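Local coordinates for protein ribose-5-phosphate isomerase RpiB (Thermotoga maritima, PDB 1O1X) that probably interconverts ribose 5-phosphate and ribulose 5-phosphate, as an aldose-ketose isomerase, at residues A22-E25 and L26-K29; V30-Y33 and L34-K37; M83-A86 and A87-R91. All coordinates share one frame; numbering follows the deposited sequence.

Contact 1. Residues A22-E25 and L26-K29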
loop_
_atom_site.group_PDB
_atom_site.type_symbol
_atom_site.label_atom_id
_atom_site.label_comp_id
_atom_site.label_asym_id
_atom_site.label_seq_id
_atom_site.Cartn_x
_atom_site.Cartn_y
_atom_site.Cartn_z
ATOM N N ALA A 22 -9.863 -18.503 1.700
ATOM C CA ALA A 22 -8.914 -17.686 0.922
ATOM C C ALA A 22 -7.743 -17.148 1.795
ATOM O O ALA A 22 -6.632 -17.008 1.308
ATOM C CB ALA A 22 -9.602 -16.518 0.288
ATOM N N ALA A 23 -7.994 -16.892 3.067
ATOM C CA ALA A 23 -6.952 -16.380 3.937
ATOM C C ALA A 23 -6.506 -17.413 4.968
ATOM O O ALA A 23 -5.832 -17.036 5.910
ATOM C CB ALA A 23 -7.415 -15.113 4.637
ATOM N N PHE A 24 -6.832 -18.695 4.748
ATOM C CA PHE A 24 -6.454 -19.762 5.669
ATOM C C PHE A 24 -4.942 -19.806 5.908
ATOM O O PHE A 24 -4.484 -19.988 7.025
ATOM C CB PHE A 24 -6.926 -21.152 5.151
ATOM C CG PHE A 24 -6.474 -22.331 6.014
ATOM C CD1 PHE A 24 -7.060 -22.578 7.244
ATOM C CD2 PHE A 24 -5.469 -23.174 5.597
ATOM C CE1 PHE A 24 -6.629 -23.631 8.037
ATOM C CE2 PHE A 24 -5.058 -24.221 6.385
ATOM C CZ PHE A 24 -5.634 -24.438 7.608
ATOM N N GLU A 25 -4.154 -19.694 4.853
ATOM C CA GLU A 25 -2.710 -19.817 4.985
ATOM C C GLU A 25 -2.123 -18.738 5.862
ATOM O O GLU A 25 -1.325 -19.025 6.766
ATOM C CB GLU A 25 -2.062 -19.797 3.618
ATOM C CG GLU A 25 -0.556 -19.998 3.618
ATOM C CD GLU A 25 0.026 -19.726 2.225
ATOM O OE1 GLU A 25 -0.350 -20.445 1.284
ATOM O OE2 GLU A 25 0.785 -18.726 2.075
ATOM N N LEU A 26 -2.546 -17.502 5.652
ATOM C CA LEU A 26 -2.022 -16.406 6.447
ATOM C C LEU A 26 -2.546 -16.533 7.880
ATOM O O LEU A 26 -1.829 -16.223 8.818
ATOM C CB LEU A 26 -2.344 -15.051 5.850
ATOM C CG LEU A 26 -1.766 -13.840 6.597
ATOM C CD1 LEU A 26 -0.280 -13.864 6.674
ATOM C CD2 LEU A 26 -2.216 -12.537 6.004
ATOM N N LYS A 27 -3.803 -16.962 8.039
ATOM C CA LYS A 27 -4.409 -17.127 9.366
ATOM C C LYS A 27 -3.554 -18.098 10.198
ATOM O O LYS A 27 -3.264 -17.850 11.333
ATOM C CB LYS A 27 -5.850 -17.637 9.246
ATOM C CG LYS A 27 -6.594 -17.786 10.588
ATOM C CD LYS A 27 -6.564 -19.155 11.191
ATOM C CE LYS A 27 -7.602 -20.071 10.532
ATOM N NZ LYS A 27 -7.461 -21.481 11.030
ATOM N N GLU A 28 -3.178 -19.219 9.601
ATOM C CA GLU A 28 -2.319 -20.195 10.227
ATOM C C GLU A 28 -0.952 -19.627 10.625
ATOM O O GLU A 28 -0.464 -19.884 11.731
ATOM C CB GLU A 28 -2.149 -21.392 9.287
ATOM C CG GLU A 28 -3.438 -22.207 9.095
ATOM C CD GLU A 28 -3.850 -22.925 10.376
ATOM O OE1 GLU A 28 -3.106 -23.833 10.798
ATOM O OE2 GLU A 28 -4.892 -22.555 10.981
ATOM N N LYS A 29 -0.332 -18.853 9.731
ATOM C CA LYS A 29 0.948 -18.231 10.031
ATOM C C LYS A 29 0.844 -17.220 11.174
ATOM O O LYS A 29 1.673 -17.198 12.050
ATOM C CB LYS A 29 1.507 -17.583 8.775
ATOM C CG LYS A 29 1.945 -18.618 7.747
ATOM C CD LYS A 29 2.384 -17.973 6.472
ATOM C CE LYS A 29 3.045 -19.013 5.561
ATOM N NZ LYS A 29 3.152 -18.471 4.174
HETATM O O HOH W 1 -3.707 -16.628 2.988
#
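The ring of F24 carries the side chain of E28 over one face: E28 CG sits 3.7 Å from the F24 ring centroid and 19° off the ring normal, a CH-pi contact displaced toward the rim. A bend at chi2 (-68°) folds the carboxylate of E28 back over the same ring, and the two planes are only 11° apart. K27 NZ approaches the ring obliquely, 3.8 Å from F24 CE1, and donates to E28 OE2 at 2.8 Å, nearly along the C-O axis of that oxygen. This salt bridge probably helps hold the carboxylate flat on the ring, and K27 NZ is gripped further by D43 and the carbonyl of T46. One residue further along, on a neighbouring face of the helix, E25 and K29 lie side by side, and K29 NZ meets E25 OE2 at 3.2 Å from above the carboxylate plane. Backbone bonds begin with K27 N to A23 O at 2.9 Å, while a water accepts from L26 N. A23 is the N-cap residue, near D20 and G78 of the predicted substrate site, and the whole is a helix N-terminus following the first strand of a Rossmann-like beta-alpha-beta unit.

Contact 2. Residues V30-Y33 and L34-K37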
loop_
_atom_site.group_PDB
_atom_site.type_symbol
_atom_site.label_atom_id
_atom_site.label_comp_id
_atom_site.label_asym_id
_atom_site.label_seq_id
_atom_site.Cartn_x
_atom_site.Cartn_y
_atom_site.Cartn_z
ATOM N N VAL A 30 -0.203 -16.433 11.186
ATOM C CA VAL A 30 -0.436 -15.449 12.243
ATOM C C VAL A 30 -0.704 -16.131 13.581
ATOM O O VAL A 30 -0.168 -15.752 14.622
ATOM C CB VAL A 30 -1.561 -14.477 11.861
ATOM C CG1 VAL A 30 -1.997 -13.659 13.046
ATOM C CG2 VAL A 30 -1.077 -13.535 10.724
ATOM N N LYS A 31 -1.538 -17.152 13.556
ATOM C CA LYS A 31 -1.780 -17.968 14.737
ATOM C C LYS A 31 -0.504 -18.535 15.308
ATOM O O LYS A 31 -0.257 -18.384 16.492
ATOM C CB LYS A 31 -2.725 -19.091 14.425
ATOM C CG LYS A 31 -2.944 -20.033 15.593
ATOM C CD LYS A 31 -4.013 -21.031 15.292
ATOM C CE LYS A 31 -3.554 -22.113 14.395
ATOM N NZ LYS A 31 -4.609 -23.146 14.539
ATOM N N ASN A 32 0.315 -19.151 14.465
ATOM C CA ASN A 32 1.564 -19.748 14.928
ATOM C C ASN A 32 2.564 -18.727 15.429
ATOM O O ASN A 32 3.296 -18.981 16.350
ATOM C CB ASN A 32 2.148 -20.594 13.828
ATOM C CG ASN A 32 1.305 -21.827 13.535
ATOM O OD1 ASN A 32 0.496 -22.252 14.358
ATOM N ND2 ASN A 32 1.469 -22.385 12.335
ATOM N N TYR A 33 2.564 -17.553 14.840
ATOM C CA TYR A 33 3.400 -16.448 15.291
ATOM C C TYR A 33 3.026 -16.050 16.707
ATOM O O TYR A 33 3.897 -15.932 17.585
ATOM C CB TYR A 33 3.293 -15.263 14.328
ATOM C CG TYR A 33 4.033 -14.014 14.767
ATOM C CD1 TYR A 33 5.419 -13.966 14.741
ATOM C CD2 TYR A 33 3.338 -12.875 15.190
ATOM C CE1 TYR A 33 6.107 -12.821 15.130
ATOM C CE2 TYR A 33 4.021 -11.714 15.593
ATOM C CZ TYR A 33 5.402 -11.708 15.549
ATOM O OH TYR A 33 6.117 -10.612 15.918
ATOM N N LEU A 34 1.729 -15.907 16.948
ATOM C CA LEU A 34 1.221 -15.575 18.267
ATOM C C LEU A 34 1.515 -16.662 19.283
ATOM O O LEU A 34 1.982 -16.367 20.404
ATOM C CB LEU A 34 -0.289 -15.272 18.204
ATOM C CG LEU A 34 -0.591 -14.015 17.390
ATOM C CD1 LEU A 34 -2.075 -13.922 17.139
ATOM C CD2 LEU A 34 -0.087 -12.747 18.091
ATOM N N LEU A 35 1.236 -17.910 18.910
ATOM C CA LEU A 35 1.501 -19.044 19.788
ATOM C C LEU A 35 2.979 -19.106 20.196
ATOM O O LEU A 35 3.304 -19.417 21.335
ATOM C CB LEU A 35 1.049 -20.368 19.153
ATOM C CG LEU A 35 -0.449 -20.577 18.976
ATOM C CD1 LEU A 35 -0.737 -21.882 18.232
ATOM C CD2 LEU A 35 -1.192 -20.606 20.320
ATOM N N GLY A 36 3.870 -18.800 19.265
ATOM C CA GLY A 36 5.306 -18.769 19.515
ATOM C C GLY A 36 5.744 -17.690 20.501
ATOM O O GLY A 36 6.785 -17.768 21.077
ATOM N N LYS A 37 4.938 -16.682 20.722
ATOM C CA LYS A 37 5.213 -15.681 21.742
ATOM C C LYS A 37 4.513 -16.004 23.090
ATOM O O LYS A 37 4.565 -15.198 24.021
ATOM C CB LYS A 37 4.746 -14.317 21.214
ATOM C CG LYS A 37 5.639 -13.723 20.129
ATOM C CD LYS A 37 4.951 -12.581 19.442
ATOM C CE LYS A 37 5.970 -11.455 19.086
ATOM N NZ LYS A 37 7.335 -11.958 18.562
#
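K37 crosses the ring of Y33 with its CD over one face, 4.3 Å from the Y33 ring centroid and 23° off the normal, a CH-pi approach offset toward the rim. Bends at chi3 and chi4 (143° and 40°) bring the lysine end round to the phenol oxygen. The polar part of this pair is modest, since the bond from K37 NZ to Y33 OH, 3.2 Å, is weak; the stronger partner of the hydroxyl is D133. Apolar pairing follows the i to i+4 spacing of the helix. V30 and L34 point the same way, with V30 CG1 4.1 Å from L34 CD1, and K31 and L35 do likewise, the aliphatic K31 CG lying 3.9 Å from L35 CD1. The charged end of K31 turns instead to D43. Among the backbone bonds, L34 N to V30 O and L35 N to K31 O are nearly straight, whereas K37 N reaches Y33 O only weakly at 3.4 Å and bonds within its own segment to L34 O at 3.0 Å. The i to i+4 bonding thus weakens at the end of the helix. V30 and L34 pack on V132 of helix 125-137, Y33 stacks on F129 of that helix, and K31, L34 and L35 rest against V41 of strand 40-43, one of the two outermost strands of the parallel sheet within this chain.

Contact 3. Residues M83-A86 and A87-R91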
loop_
_atom_site.group_PDB
_atom_site.type_symbol
_atom_site.label_atom_id
_atom_site.label_comp_id
_atom_site.label_asym_id
_atom_site.label_seq_id
_atom_site.Cartn_x
_atom_site.Cartn_y
_atom_site.Cartn_z
HETATM N N MSE A 83 -14.769 -9.192 5.744
HETATM C CA MSE A 83 -14.658 -9.201 7.188
HETATM C C MSE A 83 -14.880 -7.824 7.811
HETATM O O MSE A 83 -15.576 -7.699 8.857
HETATM C CB MSE A 83 -13.303 -9.735 7.640
HETATM C CG MSE A 83 -13.072 -11.211 7.435
HETATM SE SE MSE A 83 -14.508 -12.358 8.232
HETATM C CE MSE A 83 -13.600 -14.132 8.050
ATOM N N SER A 84 -14.325 -6.793 7.192
ATOM C CA SER A 84 -14.496 -5.421 7.685
ATOM C C SER A 84 -16.003 -5.015 7.645
ATOM O O SER A 84 -16.496 -4.346 8.562
ATOM C CB SER A 84 -13.626 -4.402 6.956
ATOM O OG SER A 84 -14.047 -4.164 5.641
ATOM N N ILE A 85 -16.725 -5.483 6.636
ATOM C CA ILE A 85 -18.157 -5.223 6.529
ATOM C C ILE A 85 -18.944 -6.069 7.536
ATOM O O ILE A 85 -19.708 -5.544 8.332
ATOM C CB ILE A 85 -18.650 -5.445 5.102
ATOM C CG1 ILE A 85 -17.997 -4.451 4.113
ATOM C CG2 ILE A 85 -20.151 -5.258 4.998
ATOM C CD1 ILE A 85 -18.023 -4.913 2.686
ATOM N N ALA A 86 -18.729 -7.376 7.535
ATOM C CA ALA A 86 -19.529 -8.274 8.362
ATOM C C ALA A 86 -19.396 -8.025 9.855
ATOM O O ALA A 86 -20.394 -8.012 10.581
ATOM C CB ALA A 86 -19.197 -9.725 8.038
ATOM N N ALA A 87 -18.166 -7.793 10.320
ATOM C CA ALA A 87 -17.911 -7.649 11.747
ATOM C C ALA A 87 -18.458 -6.335 12.279
ATOM O O ALA A 87 -18.922 -6.281 13.411
ATOM C CB ALA A 87 -16.414 -7.828 12.075
ATOM N N ASN A 88 -18.433 -5.295 11.459
ATOM C CA ASN A 88 -18.869 -3.979 11.906
ATOM C C ASN A 88 -20.398 -3.789 11.908
ATOM O O ASN A 88 -20.916 -2.726 12.231
ATOM C CB ASN A 88 -18.144 -2.930 11.092
ATOM C CG ASN A 88 -16.696 -2.745 11.556
ATOM O OD1 ASN A 88 -16.435 -2.658 12.781
ATOM N ND2 ASN A 88 -15.776 -2.663 10.604
ATOM N N ARG A 89 -21.132 -4.848 11.580
ATOM C CA ARG A 89 -22.586 -4.896 11.757
ATOM C C ARG A 89 -22.999 -4.839 13.223
ATOM O O ARG A 89 -24.135 -4.504 13.529
ATOM C CB ARG A 89 -23.151 -6.160 11.121
ATOM C CG ARG A 89 -23.293 -6.076 9.621
ATOM C CD ARG A 89 -24.414 -5.137 9.190
ATOM N NE ARG A 89 -24.696 -5.295 7.773
ATOM C CZ ARG A 89 -24.029 -4.692 6.777
ATOM N NH1 ARG A 89 -23.019 -3.867 7.011
ATOM N NH2 ARG A 89 -24.386 -4.939 5.526
ATOM N N TYR A 90 -22.070 -5.172 14.119
ATOM C CA TYR A 90 -22.391 -5.358 15.531
ATOM C C TYR A 90 -21.976 -4.172 16.377
ATOM O O TYR A 90 -20.801 -3.766 16.374
ATOM C CB TYR A 90 -21.726 -6.634 16.030
ATOM C CG TYR A 90 -22.260 -7.832 15.298
ATOM C CD1 TYR A 90 -23.432 -8.449 15.717
ATOM C CD2 TYR A 90 -21.618 -8.319 14.169
ATOM C CE1 TYR A 90 -23.949 -9.499 15.014
ATOM C CE2 TYR A 90 -22.111 -9.376 13.473
ATOM C CZ TYR A 90 -23.281 -9.953 13.891
ATOM O OH TYR A 90 -23.762 -11.027 13.233
ATOM N N ARG A 91 -22.920 -3.624 17.124
ATOM C CA ARG A 91 -22.584 -2.571 18.073
ATOM C C ARG A 91 -21.543 -3.085 19.090
ATOM O O ARG A 91 -21.567 -4.243 19.534
ATOM C CB ARG A 91 -23.851 -2.031 18.773
ATOM C CG ARG A 91 -24.764 -1.174 17.821
ATOM C CD ARG A 91 -26.098 -0.738 18.464
ATOM N NE ARG A 91 -25.929 0.249 19.533
ATOM C CZ ARG A 91 -25.867 -0.037 20.845
ATOM N NH1 ARG A 91 -25.953 -1.292 21.292
ATOM N NH2 ARG A 91 -25.702 0.942 21.720
#
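The carbonyl of M83, a selenomethionine, receives A87 N at 3.0 Å, while the methyl CB of A87 lies 3.3 Å from that same M83 O. S84 offers its carbonyl to N88, whose ND2 stands 2.7 Å from S84 O, although an N-H...O angle of 130° makes the bond weak. The other end of that amide, N88 OD1, accepts from A95 N, so the side chain links the last turn of helix 81-87 to strand 95-97. This is how the short helix, whose start belongs to the predicted substrate-binding segment 78-82, just after the modified cysteine at position 77, is closed and turned toward strand 95-97, the next in sequence, through a type I beta turn from A87 to Y90. I85 runs alongside R89, its CG2 3.8 Å from R89 NH1. Bent at chi2 (-71°), the arginine carries its guanidinium to the third subunit, where I93 O and D153 of that subunit take NH2 and N88 O of that subunit takes NH1, while the Y90 hydroxyl bonds to its C-terminal V155. A86 O is reached weakly by R89 N at 3.4 Å, and Y90 CE2 comes within 3.6 Å of A86 O.

How the contacts relate
Contacts 1 and 2 are successive halves of helix 24-36, contact 1 with its N-cap and contact 2 with its C-terminal end, their centres 12 Å apart. Together they span the crossover between neighbouring parallel strands 14-18 and 40-43, from the predicted substrate end of the helix to its far, more exposed end. Contact 3 comes later along the chain, after strand 72-75, at the end of helix 81-87. Its centre is about 20 Å from that of contact 1 and 25 Å from that of contact 2, which lies on the opposite side of the chain's centre. Contacts 1 and 3 both border the predicted substrate site; contact 3 also lies at the interface with the third subunit, while contact 1 comes only weakly near the second.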